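Local coordinates for STU0660 (Streptococcus thermophilus, PDB 3ZTH), which probably binds DNA as a large, magnesium-binding Csn2 protein of the CRISPR-mediated immunity of the bacterium, at residues Ile37-Tyr47 with Phe55-Leu63. Residues are numbered along the deposited sequence; the frame is centred on the assembly and turned at random.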
# COMPACT_ATOMS: atom_id res chain seq x y z
N ILE A 37 14.24 -5.48 27.19
CA ILE A 37 15.51 -5.11 26.58
C ILE A 37 16.07 -6.31 25.83
O ILE A 37 16.50 -6.20 24.68
CB ILE A 37 16.54 -4.69 27.64
CG1 ILE A 37 16.11 -3.39 28.32
CG2 ILE A 37 17.89 -4.54 26.99
CD1 ILE A 37 16.19 -2.16 27.41
N LEU A 38 16.10 -7.46 26.49
CA LEU A 38 16.61 -8.68 25.89
C LEU A 38 15.97 -8.98 24.54
O LEU A 38 16.66 -9.21 23.54
CB LEU A 38 16.40 -9.86 26.83
CG LEU A 38 17.44 -10.03 27.93
CD1 LEU A 38 16.97 -11.05 28.94
CD2 LEU A 38 18.74 -10.47 27.30
N SER A 39 14.65 -8.97 24.50
CA SER A 39 13.95 -9.27 23.27
C SER A 39 14.18 -8.21 22.20
O SER A 39 14.28 -8.54 21.02
CB SER A 39 12.45 -9.44 23.55
OG SER A 39 11.88 -8.22 23.97
N TRP A 40 14.26 -6.95 22.60
CA TRP A 40 14.48 -5.88 21.64
C TRP A 40 15.89 -5.95 21.09
O TRP A 40 16.10 -5.87 19.88
CB TRP A 40 14.25 -4.52 22.29
CG TRP A 40 12.82 -4.06 22.28
CD1 TRP A 40 11.72 -4.82 21.99
CD2 TRP A 40 12.34 -2.74 22.58
NE1 TRP A 40 10.58 -4.05 22.08
CE2 TRP A 40 10.93 -2.77 22.44
CE3 TRP A 40 12.96 -1.54 22.94
CZ2 TRP A 40 10.13 -1.64 22.66
CZ3 TRP A 40 12.17 -0.41 23.16
CH2 TRP A 40 10.77 -0.47 23.01
N TYR A 41 16.85 -6.12 21.99
CA TYR A 41 18.25 -6.20 21.62
C TYR A 41 18.53 -7.34 20.66
O TYR A 41 19.09 -7.14 19.58
CB TYR A 41 19.09 -6.39 22.88
CG TYR A 41 20.55 -6.06 22.71
CD1 TYR A 41 20.98 -4.73 22.61
CD2 TYR A 41 21.52 -7.07 22.72
CE1 TYR A 41 22.33 -4.41 22.52
CE2 TYR A 41 22.88 -6.76 22.63
CZ TYR A 41 23.27 -5.43 22.54
OH TYR A 41 24.61 -5.11 22.49
N PHE A 42 18.15 -8.55 21.06
CA PHE A 42 18.40 -9.73 20.24
C PHE A 42 17.31 -10.04 19.24
O PHE A 42 17.51 -10.84 18.33
CB PHE A 42 18.62 -10.95 21.14
CG PHE A 42 19.85 -10.86 22.01
CD1 PHE A 42 21.11 -10.69 21.43
CD2 PHE A 42 19.76 -10.95 23.39
CE1 PHE A 42 22.25 -10.62 22.22
CE2 PHE A 42 20.89 -10.88 24.19
CZ PHE A 42 22.15 -10.71 23.61
N GLY A 43 16.15 -9.40 19.39
CA GLY A 43 15.04 -9.64 18.49
C GLY A 43 15.00 -8.82 17.21
O GLY A 43 14.12 -9.02 16.38
N GLY A 44 15.94 -7.89 17.05
CA GLY A 44 15.96 -7.10 15.83
C GLY A 44 15.07 -5.87 15.83
O GLY A 44 14.68 -5.36 14.78
N LYS A 45 14.75 -5.38 17.02
CA LYS A 45 13.91 -4.20 17.14
C LYS A 45 14.51 -2.98 16.44
O LYS A 45 15.69 -2.67 16.61
CB LYS A 45 13.70 -3.88 18.62
CG LYS A 45 12.97 -2.59 18.91
CD LYS A 45 11.50 -2.71 18.59
CE LYS A 45 10.74 -1.47 19.07
NZ LYS A 45 9.26 -1.62 18.93
N LYS A 46 13.69 -2.29 15.66
CA LYS A 46 14.12 -1.07 14.98
C LYS A 46 13.60 0.03 15.90
O LYS A 46 12.39 0.24 16.03
CB LYS A 46 13.48 -0.98 13.59
CG LYS A 46 13.89 -2.12 12.66
CD LYS A 46 12.89 -2.31 11.52
CE LYS A 46 13.04 -3.68 10.87
NZ LYS A 46 11.84 -4.05 10.07
N TYR A 47 14.52 0.72 16.55
CA TYR A 47 14.19 1.76 17.51
C TYR A 47 13.68 3.08 16.98
O TYR A 47 14.27 3.67 16.08
CB TYR A 47 15.40 2.05 18.39
CG TYR A 47 16.08 0.83 18.97
CD1 TYR A 47 15.41 -0.01 19.86
CD2 TYR A 47 17.42 0.57 18.69
CE1 TYR A 47 16.07 -1.09 20.46
CE2 TYR A 47 18.08 -0.51 19.28
CZ TYR A 47 17.40 -1.33 20.17
OH TYR A 47 18.06 -2.38 20.77
N PHE A 55 17.03 6.47 27.21
CA PHE A 55 18.45 6.22 27.12
C PHE A 55 19.14 7.42 26.48
O PHE A 55 20.24 7.31 25.95
CB PHE A 55 18.71 4.97 26.29
CG PHE A 55 18.05 3.74 26.82
CD1 PHE A 55 18.44 3.20 28.05
CD2 PHE A 55 17.03 3.11 26.11
CE1 PHE A 55 17.81 2.06 28.55
CE2 PHE A 55 16.40 1.97 26.61
CZ PHE A 55 16.80 1.45 27.83
N ASP A 56 18.49 8.58 26.55
CA ASP A 56 19.03 9.79 25.95
C ASP A 56 19.22 9.63 24.44
O ASP A 56 20.25 10.02 23.89
CB ASP A 56 20.36 10.16 26.60
CG ASP A 56 20.20 11.22 27.65
OD1 ASP A 56 19.31 11.08 28.52
OD2 ASP A 56 20.98 12.21 27.60
N TYR A 57 18.21 9.04 23.79
CA TYR A 57 18.20 8.83 22.35
C TYR A 57 19.42 8.08 21.82
O TYR A 57 19.79 8.22 20.66
CB TYR A 57 18.06 10.18 21.66
CG TYR A 57 16.86 10.92 22.18
CD1 TYR A 57 15.57 10.60 21.75
CD2 TYR A 57 16.99 11.88 23.19
CE1 TYR A 57 14.44 11.20 22.31
CE2 TYR A 57 15.87 12.48 23.76
CZ TYR A 57 14.60 12.14 23.31
OH TYR A 57 13.49 12.71 23.88
N GLU A 58 20.02 7.28 22.70
CA GLU A 58 21.17 6.46 22.36
C GLU A 58 20.68 5.02 22.45
O GLU A 58 19.92 4.69 23.36
CB GLU A 58 22.30 6.70 23.37
CG GLU A 58 23.66 6.86 22.73
CD GLU A 58 23.74 8.13 21.89
OE1 GLU A 58 23.69 9.23 22.49
OE2 GLU A 58 23.85 8.02 20.65
N GLU A 59 21.10 4.17 21.52
CA GLU A 59 20.66 2.78 21.55
C GLU A 59 21.21 2.05 22.77
O GLU A 59 22.37 2.22 23.12
CB GLU A 59 21.10 2.06 20.28
CG GLU A 59 20.89 2.86 19.01
CD GLU A 59 20.96 2.01 17.77
OE1 GLU A 59 21.82 1.09 17.71
OE2 GLU A 59 20.17 2.26 16.83
N PRO A 60 20.36 1.24 23.44
CA PRO A 60 20.77 0.48 24.63
C PRO A 60 21.79 -0.63 24.31
O PRO A 60 21.75 -1.23 23.23
CB PRO A 60 19.45 -0.06 25.16
CG PRO A 60 18.66 -0.27 23.90
CD PRO A 60 18.94 1.00 23.14
N THR A 61 22.67 -0.90 25.25
CA THR A 61 23.70 -1.91 25.06
C THR A 61 23.73 -3.03 26.10
O THR A 61 23.20 -2.88 27.20
CB THR A 61 25.08 -1.19 25.02
OG1 THR A 61 25.50 -1.05 23.66
CG2 THR A 61 26.12 -1.94 25.81
N ILE A 62 24.34 -4.15 25.72
CA ILE A 62 24.50 -5.29 26.63
C ILE A 62 25.97 -5.70 26.58
O ILE A 62 26.49 -6.07 25.52
CB ILE A 62 23.65 -6.51 26.19
CG1 ILE A 62 22.16 -6.16 26.24
CG2 ILE A 62 23.95 -7.70 27.09
CD1 ILE A 62 21.23 -7.35 26.09
N LEU A 63 26.65 -5.63 27.73
CA LEU A 63 28.07 -5.96 27.80
C LEU A 63 28.34 -7.32 28.41
O LEU A 63 27.52 -7.85 29.16
CB LEU A 63 28.81 -4.90 28.63
CG LEU A 63 28.51 -3.45 28.26
CD1 LEU A 63 29.22 -2.52 29.23
CD2 LEU A 63 28.95 -3.18 26.82
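In this Csn2 protein of the P-loop NTPase clan, helix 28-43 packs against the small antiparallel sheet of strands 13-16, 2-5 and 62-63. Tyr-41 of the helix and Ile-62 of the short strand 62-63 carry the contact. CG1 of Ile-62 sits over the centre of the Tyr-41 ring, 3.6 Å from its centroid, a CH-pi contact. With CG anti to the backbone N (chi1 -162°), the Tyr-41 ring lies with one face against Ile-62. Pro-60 O lies at the ring edge, near its plane, 3.3 Å from CE1 of Tyr-41. Ile-62 N gives a weak hydrogen bond to Tyr-41 OH (3.4 Å, 151° at the hydrogen). The stronger partner of this hydroxyl is Val-70 O. CD1 of Ile-62 reaches on to CE2 of Phe-42 (4.0 Å) and CD2 of Leu-38. One helical turn before Tyr-41, CD1 of Ile-37 touches CZ of Phe-55 at 3.7 Å. Phe-3 and Val-5 of strand 2-5 border this apolar patch. Beyond the helix, the Tyr-47 ring has Lys-45 O over one face and Pro-60 CD over the other. At its edge lies OE2 of Glu-59, 3.7 Å from CD2 of Tyr-47, with the carboxylate and ring planes 75° apart.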